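Pili retraction protein PilT (Thermus thermophilus, PDB 5FL3) probably binds and hydrolyses ATP as a secretion-type ATPase that is thought to drive type IV pilus retraction. Local coordinates at residues Leu137-Thr142 against Leu271-Gln276; Pro207-Val212 against Gly231-Ser236. One frame throughout, in Å; residues are numbered along the deposited sequence.

Contact 1. Residues Leu137-Thr142 against Leu271-Gln276; sequences LVTGPT and LGILSQ. With ADP (adenosine-5'-diphosphate), chain B.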
ATOM      1  N   LEU A 137      -4.795 -10.073   1.192  1.00 33.47           N
ATOM      2  CA  LEU A 137      -3.728  -9.519   0.348  1.00 35.28           C
ATOM      3  C   LEU A 137      -4.197  -8.317  -0.460  1.00 34.55           C
ATOM      4  O   LEU A 137      -5.162  -8.408  -1.221  1.00 35.84           O
ATOM      5  CB  LEU A 137      -3.187 -10.579  -0.611  1.00 32.03           C
ATOM      6  CG  LEU A 137      -2.395 -11.684   0.066  1.00 34.86           C
ATOM      7  CD1 LEU A 137      -1.960 -12.708  -0.976  1.00 27.20           C
ATOM      8  CD2 LEU A 137      -1.194 -11.083   0.824  1.00 34.06           C
ATOM      9  N   VAL A 138      -3.508  -7.198  -0.292  1.00 33.13           N
ATOM     10  CA  VAL A 138      -3.761  -6.012  -1.097  1.00 35.60           C
ATOM     11  C   VAL A 138      -2.619  -5.857  -2.114  1.00 35.51           C
ATOM     12  O   VAL A 138      -1.479  -5.626  -1.719  1.00 34.70           O
ATOM     13  CB  VAL A 138      -3.862  -4.758  -0.214  1.00 32.62           C
ATOM     14  CG1 VAL A 138      -4.193  -3.535  -1.070  1.00 35.49           C
ATOM     15  CG2 VAL A 138      -4.890  -4.956   0.859  1.00 29.98           C
ATOM     16  N   THR A 139      -2.900  -6.002  -3.407  1.00 35.11           N
ATOM     17  CA  THR A 139      -1.811  -6.082  -4.397  1.00 35.42           C
ATOM     18  C   THR A 139      -1.846  -4.978  -5.458  1.00 41.22           C
ATOM     19  O   THR A 139      -2.871  -4.317  -5.668  1.00 38.68           O
ATOM     20  CB  THR A 139      -1.807  -7.433  -5.141  1.00 35.67           C
ATOM     21  OG1 THR A 139      -2.790  -7.411  -6.186  1.00 38.51           O
ATOM     22  CG2 THR A 139      -2.112  -8.578  -4.193  1.00 33.70           C
ATOM     23  N   GLY A 140      -0.720  -4.804  -6.144  1.00 36.11           N
ATOM     24  CA  GLY A 140      -0.583  -3.749  -7.129  1.00 35.19           C
ATOM     25  C   GLY A 140       0.829  -3.174  -7.106  1.00 41.94           C
ATOM     26  O   GLY A 140       1.578  -3.384  -6.148  1.00 39.94           O
ATOM     27  N   PRO A 141       1.221  -2.455  -8.168  1.00 43.57           N
ATOM     28  CA  PRO A 141       2.586  -1.914  -8.149  1.00 39.51           C
ATOM     29  C   PRO A 141       2.673  -0.658  -7.279  1.00 37.57           C
ATOM     30  O   PRO A 141       1.632  -0.143  -6.885  1.00 37.30           O
ATOM     31  CB  PRO A 141       2.849  -1.602  -9.626  1.00 45.39           C
ATOM     32  CG  PRO A 141       1.484  -1.271 -10.173  1.00 46.12           C
ATOM     33  CD  PRO A 141       0.504  -2.143  -9.422  1.00 45.13           C
ATOM     34  N   THR A 142       3.880  -0.189  -6.977  1.00 39.71           N
ATOM     35  CA  THR A 142       4.053   1.076  -6.256  1.00 37.70           C
ATOM     36  C   THR A 142       3.088   2.139  -6.729  1.00 36.19           C
ATOM     37  O   THR A 142       2.943   2.342  -7.924  1.00 38.46           O
ATOM     38  CB  THR A 142       5.462   1.645  -6.418  1.00 35.89           C
ATOM     39  OG1 THR A 142       6.400   0.750  -5.825  1.00 47.60           O
ATOM     40  CG2 THR A 142       5.561   3.006  -5.738  1.00 33.00           C
ATOM     41  N   LEU A 271      -8.385 -15.319   2.510  1.00 46.25           N
ATOM     42  CA  LEU A 271      -9.707 -14.723   2.777  1.00 40.65           C
ATOM     43  C   LEU A 271     -10.210 -13.883   1.626  1.00 40.43           C
ATOM     44  O   LEU A 271     -11.401 -13.865   1.304  1.00 42.23           O
ATOM     45  CB  LEU A 271      -9.660 -13.827   3.990  1.00 36.12           C
ATOM     46  CG  LEU A 271      -9.479 -14.472   5.338  1.00 39.05           C
ATOM     47  CD1 LEU A 271      -9.694 -13.399   6.378  1.00 38.57           C
ATOM     48  CD2 LEU A 271     -10.475 -15.580   5.491  1.00 41.36           C
ATOM     49  N   GLY A 272      -9.277 -13.141   1.046  1.00 41.76           N
ATOM     50  CA  GLY A 272      -9.587 -12.167   0.020  1.00 42.66           C
ATOM     51  C   GLY A 272      -8.323 -11.601  -0.603  1.00 41.79           C
ATOM     52  O   GLY A 272      -7.262 -11.548   0.038  1.00 38.04           O
ATOM     53  N   ILE A 273      -8.422 -11.224  -1.875  1.00 35.58           N
ATOM     54  CA  ILE A 273      -7.378 -10.451  -2.533  1.00 35.42           C
ATOM     55  C   ILE A 273      -7.992  -9.173  -3.098  1.00 38.26           C
ATOM     56  O   ILE A 273      -9.023  -9.211  -3.772  1.00 36.71           O
ATOM     57  CB  ILE A 273      -6.703 -11.241  -3.660  1.00 37.04           C
ATOM     58  CG1 ILE A 273      -6.254 -12.617  -3.164  1.00 34.35           C
ATOM     59  CG2 ILE A 273      -5.542 -10.446  -4.257  1.00 35.18           C
ATOM     60  CD1 ILE A 273      -5.835 -13.534  -4.284  1.00 36.70           C
ATOM     61  N   LEU A 274      -7.359  -8.044  -2.803  1.00 36.28           N
ATOM     62  CA  LEU A 274      -7.778  -6.760  -3.324  1.00 29.27           C
ATOM     63  C   LEU A 274      -6.709  -6.165  -4.228  1.00 35.73           C
ATOM     64  O   LEU A 274      -5.772  -5.532  -3.750  1.00 38.50           O
ATOM     65  CB  LEU A 274      -8.081  -5.807  -2.175  1.00 34.21           C
ATOM     66  CG  LEU A 274      -9.291  -6.190  -1.325  1.00 37.83           C
ATOM     67  CD1 LEU A 274      -9.195  -5.640   0.083  1.00 30.04           C
ATOM     68  CD2 LEU A 274     -10.532  -5.664  -2.002  1.00 45.69           C
ATOM     69  N   SER A 275      -6.841  -6.366  -5.535  1.00 39.92           N
ATOM     70  CA  SER A 275      -5.857  -5.844  -6.476  1.00 36.41           C
ATOM     71  C   SER A 275      -6.262  -4.458  -6.931  1.00 35.95           C
ATOM     72  O   SER A 275      -7.402  -4.222  -7.272  1.00 39.64           O
ATOM     73  CB  SER A 275      -5.694  -6.778  -7.663  1.00 37.90           C
ATOM     74  OG  SER A 275      -5.158  -8.016  -7.243  1.00 36.73           O
ATOM     75  N   GLN A 276      -5.316  -3.531  -6.905  1.00 39.44           N
ATOM     76  CA  GLN A 276      -5.646  -2.132  -7.060  1.00 38.34           C
ATOM     77  C   GLN A 276      -4.847  -1.464  -8.159  1.00 40.93           C
ATOM     78  O   GLN A 276      -3.697  -1.812  -8.406  1.00 38.44           O
ATOM     79  CB  GLN A 276      -5.423  -1.401  -5.740  1.00 32.20           C
ATOM     80  CG  GLN A 276      -6.362  -1.871  -4.656  1.00 37.58           C
ATOM     81  CD  GLN A 276      -6.237  -1.071  -3.391  1.00 34.54           C
ATOM     82  OE1 GLN A 276      -5.551  -0.048  -3.345  1.00 37.62           O
ATOM     83  NE2 GLN A 276      -6.896  -1.527  -2.357  1.00 32.13           N
TER
HETATM   84  PB  ADP B 400       1.254   2.029  -2.515  1.00 39.08           P
HETATM   85  O1B ADP B 400       2.598   2.567  -2.985  1.00 38.31           O
HETATM   86  O2B ADP B 400       0.618   1.044  -3.472  1.00 34.65           O
HETATM   87  O3B ADP B 400       1.231   1.561  -1.079  1.00 40.33           O
HETATM   88  PA  ADP B 400       0.013   4.435  -1.440  1.00 50.23           P
HETATM   89  O1A ADP B 400       1.376   4.912  -0.967  1.00 53.17           O
HETATM   90  O2A ADP B 400      -1.080   4.067  -0.441  1.00 43.03           O
HETATM   91  O3A ADP B 400       0.234   3.279  -2.557  1.00 41.75           O
HETATM   92  O5' ADP B 400      -0.633   5.564  -2.391  1.00 49.81           O
HETATM   93  C5' ADP B 400       0.141   6.433  -3.220  1.00 47.18           C
HETATM   94  C4' ADP B 400      -0.658   7.731  -3.367  1.00 49.29           C
HETATM   95  O4' ADP B 400      -1.982   7.443  -3.829  1.00 46.94           O
HETATM   96  C3' ADP B 400      -0.789   8.486  -2.050  1.00 44.60           C
HETATM   97  O3' ADP B 400      -0.391   9.831  -2.315  1.00 41.36           O
HETATM   98  C2' ADP B 400      -2.264   8.391  -1.668  1.00 48.54           C
HETATM   99  O2' ADP B 400      -2.790   9.617  -1.152  1.00 49.78           O
HETATM  100  C1' ADP B 400      -2.971   8.037  -2.970  1.00 50.50           C
HETATM  101  N9  ADP B 400      -4.107   7.088  -2.771  1.00 50.09           N
HETATM  102  C8  ADP B 400      -4.091   5.989  -1.983  1.00 45.28           C
HETATM  103  N7  ADP B 400      -5.274   5.320  -2.018  1.00 43.24           N
HETATM  104  C5  ADP B 400      -6.090   6.007  -2.850  1.00 44.52           C
HETATM  105  C6  ADP B 400      -7.482   5.858  -3.338  1.00 43.83           C
HETATM  106  N6  ADP B 400      -8.232   4.811  -2.927  1.00 33.90           N
HETATM  107  N1  ADP B 400      -7.956   6.800  -4.212  1.00 47.39           N
HETATM  108  C2  ADP B 400      -7.202   7.840  -4.627  1.00 41.63           C
HETATM  109  N3  ADP B 400      -5.928   8.034  -4.225  1.00 47.72           N
HETATM  110  C4  ADP B 400      -5.323   7.173  -3.350  1.00 51.38           C
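The strand that runs into the Walker A loop, L137-T139, lies parallel to strand residues L271-Q276, and four backbone hydrogen bonds join the two. L137 N donates to G272 O (3.1 Å), and L137 O accepts from L274 N at 2.7 Å. Further along, T139 N donates to L274 O, and T139 O takes Q276 N (2.9 Å). On the face bearing L137, T139 and I273, the hydroxyls of T139 and S275 meet: S275 OG donates to T139 OG1 over 2.7 Å. A chi1 of 81° sets T139 OG1 between the backbone N and the carbonyl carbon and leads CG2 to I273 CG2 (3.9 Å). Because T139 OG1 is also hydrogen-bonded to T240 O, this buried hydroxyl links S275 with the loop at T240. The other face carries V138 and L274, whose CG2 and CD1 are 4.4 Å apart; helix 122-130 packs on L274 there. Past T139 the pairing ends and the chain turns through G140 and P141 toward the nucleotide. P141 O then accepts a hydrogen bond from S144 OG and lies 3.8 Å from O2B of ADP, while G140 O is bound by K146 NZ. A parallel strand of the central sheet that passes into a phosphate-binding loop and then helix 146-160 is the hallmark of P-loop NTPases.

Contact 2. Residues Pro207-Val212 against Gly231-Ser236; sequences PDVIMV and GHLVLS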
ATOM      1  N   PRO A 207      -0.365 -11.675  19.225  1.00 33.34           N
ATOM      2  CA  PRO A 207      -1.116 -10.792  18.341  1.00 34.30           C
ATOM      3  C   PRO A 207      -2.476 -11.374  17.940  1.00 34.18           C
ATOM      4  O   PRO A 207      -2.623 -12.580  17.918  1.00 32.46           O
ATOM      5  CB  PRO A 207      -0.197 -10.701  17.126  1.00 31.26           C
ATOM      6  CG  PRO A 207       0.345 -12.067  17.027  1.00 31.74           C
ATOM      7  CD  PRO A 207       0.532 -12.553  18.447  1.00 32.14           C
ATOM      8  N   ASP A 208      -3.443 -10.526  17.611  1.00 36.10           N
ATOM      9  CA  ASP A 208      -4.632 -10.980  16.880  1.00 37.25           C
ATOM     10  C   ASP A 208      -4.483 -10.688  15.388  1.00 39.61           C
ATOM     11  O   ASP A 208      -4.908 -11.482  14.534  1.00 34.18           O
ATOM     12  CB  ASP A 208      -5.903 -10.304  17.395  1.00 36.56           C
ATOM     13  CG  ASP A 208      -6.103 -10.499  18.877  1.00 36.70           C
ATOM     14  OD1 ASP A 208      -6.449 -11.636  19.275  1.00 44.16           O
ATOM     15  OD2 ASP A 208      -5.908  -9.519  19.631  1.00 35.06           O
ATOM     16  N   VAL A 209      -3.897  -9.526  15.086  1.00 36.35           N
ATOM     17  CA  VAL A 209      -3.758  -9.077  13.712  1.00 33.62           C
ATOM     18  C   VAL A 209      -2.313  -8.763  13.452  1.00 36.27           C
ATOM     19  O   VAL A 209      -1.694  -8.011  14.219  1.00 37.07           O
ATOM     20  CB  VAL A 209      -4.618  -7.825  13.415  1.00 36.80           C
ATOM     21  CG1 VAL A 209      -4.549  -7.474  11.929  1.00 26.76           C
ATOM     22  CG2 VAL A 209      -6.069  -8.064  13.851  1.00 30.05           C
ATOM     23  N   ILE A 210      -1.767  -9.359  12.391  1.00 32.73           N
ATOM     24  CA  ILE A 210      -0.414  -9.042  11.964  1.00 32.50           C
ATOM     25  C   ILE A 210      -0.403  -8.468  10.544  1.00 30.89           C
ATOM     26  O   ILE A 210      -0.916  -9.061   9.602  1.00 30.00           O
ATOM     27  CB  ILE A 210       0.515 -10.279  12.014  1.00 35.10           C
ATOM     28  CG1 ILE A 210       0.475 -10.943  13.392  1.00 34.86           C
ATOM     29  CG2 ILE A 210       1.957  -9.896  11.603  1.00 27.57           C
ATOM     30  CD1 ILE A 210       1.221 -12.274  13.444  1.00 37.21           C
ATOM     31  N   MET A 211       0.189  -7.296  10.401  1.00 34.82           N
ATOM     32  CA  MET A 211       0.351  -6.706   9.087  1.00 34.19           C
ATOM     33  C   MET A 211       1.819  -6.734   8.700  1.00 34.05           C
ATOM     34  O   MET A 211       2.664  -6.188   9.401  1.00 34.08           O
ATOM     35  CB  MET A 211      -0.192  -5.280   9.063  1.00 32.37           C
ATOM     36  CG  MET A 211      -0.363  -4.729   7.665  1.00 37.82           C
ATOM     37  SD  MET A 211       1.045  -3.765   7.103  1.00 36.59           S
ATOM     38  CE  MET A 211       0.585  -2.163   7.756  1.00 36.24           C
ATOM     39  N   VAL A 212       2.109  -7.415   7.601  1.00 33.52           N
ATOM     40  CA  VAL A 212       3.439  -7.466   7.026  1.00 34.64           C
ATOM     41  C   VAL A 212       3.431  -6.635   5.761  1.00 36.32           C
ATOM     42  O   VAL A 212       2.843  -7.066   4.771  1.00 34.25           O
ATOM     43  CB  VAL A 212       3.848  -8.896   6.656  1.00 34.73           C
ATOM     44  CG1 VAL A 212       5.350  -8.985   6.503  1.00 30.31           C
ATOM     45  CG2 VAL A 212       3.334  -9.881   7.679  1.00 31.34           C
ATOM     46  N   GLY A 231      -4.283 -19.123  12.887  1.00 40.22           N
ATOM     47  CA  GLY A 231      -5.479 -18.546  13.448  1.00 44.32           C
ATOM     48  C   GLY A 231      -5.409 -17.043  13.573  1.00 42.36           C
ATOM     49  O   GLY A 231      -6.395 -16.428  13.944  1.00 45.71           O
ATOM     50  N   HIS A 232      -4.264 -16.445  13.261  1.00 39.38           N
ATOM     51  CA  HIS A 232      -4.169 -14.987  13.261  1.00 38.61           C
ATOM     52  C   HIS A 232      -4.752 -14.419  11.977  1.00 38.79           C
ATOM     53  O   HIS A 232      -4.759 -15.093  10.948  1.00 42.53           O
ATOM     54  CB  HIS A 232      -2.720 -14.526  13.405  1.00 39.17           C
ATOM     55  CG  HIS A 232      -1.996 -15.166  14.545  1.00 40.07           C
ATOM     56  ND1 HIS A 232      -2.499 -15.186  15.829  1.00 42.20           N
ATOM     57  CD2 HIS A 232      -0.816 -15.826  14.586  1.00 35.05           C
ATOM     58  CE1 HIS A 232      -1.653 -15.829  16.614  1.00 44.25           C
ATOM     59  NE2 HIS A 232      -0.618 -16.220  15.886  1.00 41.47           N
ATOM     60  N   LEU A 233      -5.255 -13.191  12.050  1.00 35.51           N
ATOM     61  CA  LEU A 233      -5.557 -12.395  10.864  1.00 33.96           C
ATOM     62  C   LEU A 233      -4.282 -11.722  10.344  1.00 35.41           C
ATOM     63  O   LEU A 233      -3.642 -10.934  11.062  1.00 35.29           O
ATOM     64  CB  LEU A 233      -6.612 -11.335  11.162  1.00 29.54           C
ATOM     65  CG  LEU A 233      -7.022 -10.520   9.932  1.00 33.46           C
ATOM     66  CD1 LEU A 233      -7.729 -11.401   8.907  1.00 37.57           C
ATOM     67  CD2 LEU A 233      -7.920  -9.379  10.326  1.00 37.06           C
ATOM     68  N   VAL A 234      -3.928 -12.025   9.095  1.00 32.22           N
ATOM     69  CA  VAL A 234      -2.715 -11.498   8.487  1.00 29.82           C
ATOM     70  C   VAL A 234      -3.035 -10.605   7.282  1.00 31.32           C
ATOM     71  O   VAL A 234      -3.774 -10.996   6.366  1.00 31.29           O
ATOM     72  CB  VAL A 234      -1.755 -12.657   8.054  1.00 31.97           C
ATOM     73  CG1 VAL A 234      -0.462 -12.110   7.498  1.00 27.14           C
ATOM     74  CG2 VAL A 234      -1.449 -13.560   9.233  1.00 32.35           C
ATOM     75  N   LEU A 235      -2.482  -9.398   7.292  1.00 30.37           N
ATOM     76  CA  LEU A 235      -2.599  -8.495   6.148  1.00 33.29           C
ATOM     77  C   LEU A 235      -1.240  -8.335   5.458  1.00 31.51           C
ATOM     78  O   LEU A 235      -0.221  -8.158   6.120  1.00 32.71           O
ATOM     79  CB  LEU A 235      -3.127  -7.123   6.578  1.00 31.56           C
ATOM     80  CG  LEU A 235      -4.197  -7.043   7.667  1.00 33.79           C
ATOM     81  CD1 LEU A 235      -4.644  -5.612   7.800  1.00 38.80           C
ATOM     82  CD2 LEU A 235      -5.374  -7.922   7.362  1.00 32.33           C
ATOM     83  N   SER A 236      -1.222  -8.397   4.136  1.00 27.38           N
ATOM     84  CA  SER A 236       0.021  -8.155   3.417  1.00 33.42           C
ATOM     85  C   SER A 236      -0.236  -7.694   1.997  1.00 33.80           C
ATOM     86  O   SER A 236      -1.382  -7.580   1.554  1.00 33.64           O
ATOM     87  CB  SER A 236       0.907  -9.398   3.403  1.00 31.22           C
ATOM     88  OG  SER A 236       2.248  -9.036   3.150  1.00 30.62           O
TER
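M211 and L235 are paired across two parallel strands, 209-212 and 233-236, whose axes are inclined by 17°. From M211 CB, which lies 4.1 Å from L235 O, the chain goes to CG, 3.8 Å from L235 CB, and the two side chains cross at about a right angle. Bends at chi2 (-95°) and chi3 then carry SD and CE away from L235, and the side chain packs on L150 and I154 of helix 146-160. Beside it, V209 and L233 lie side by side, CG1 to CD2 at 4.2 Å. The backbone ladder runs from L233 N to D208 O, I210 N to L233 O, L235 N to I210 O (2.8 Å) and V212 N to L235 O. On the opposite face, I210 and V212 pack on helix 195-202. At the start of the pair, P207 CG sits 4.3 Å over the centre of the H232 ring. At the other end S236 takes over the ladder: its OG, anti to the backbone N (chi1 -159°), donates to V212 O over 2.6 Å. Without the hydroxyl, as with an alanine at this position, V212 O would probably lose its donor from S236, leaving the last residue of strand 209-212 held less firmly to its neighbour. With helix 218-230 between them, the strands form a beta-alpha-beta crossover, and the 209-212 strand is consistent with the Walker B strand of secretion ATPases.

In the fold
Both contacts belong to one sheet, in which strands 209-212, 233-238, 134-139 and 270-280 follow one another in that order, all parallel. The two centres lie 15 Å apart, and the shared seam falls between 134-139 and 233-238: V138 N is 2.8 Å from S236 O, a probable hydrogen bond. L271 CD1, from the strand beyond, also reaches L233 CD1 (3.8 Å). In sequence, both segments of contact 2 fall between the two segments of contact 1. Contact 1 feeds directly into the ADP pocket through P141 and T142. Contact 2 stands further back, the side chain of M211 about 10 Å from ADP and about 7 Å from that of the ADP-binding S147.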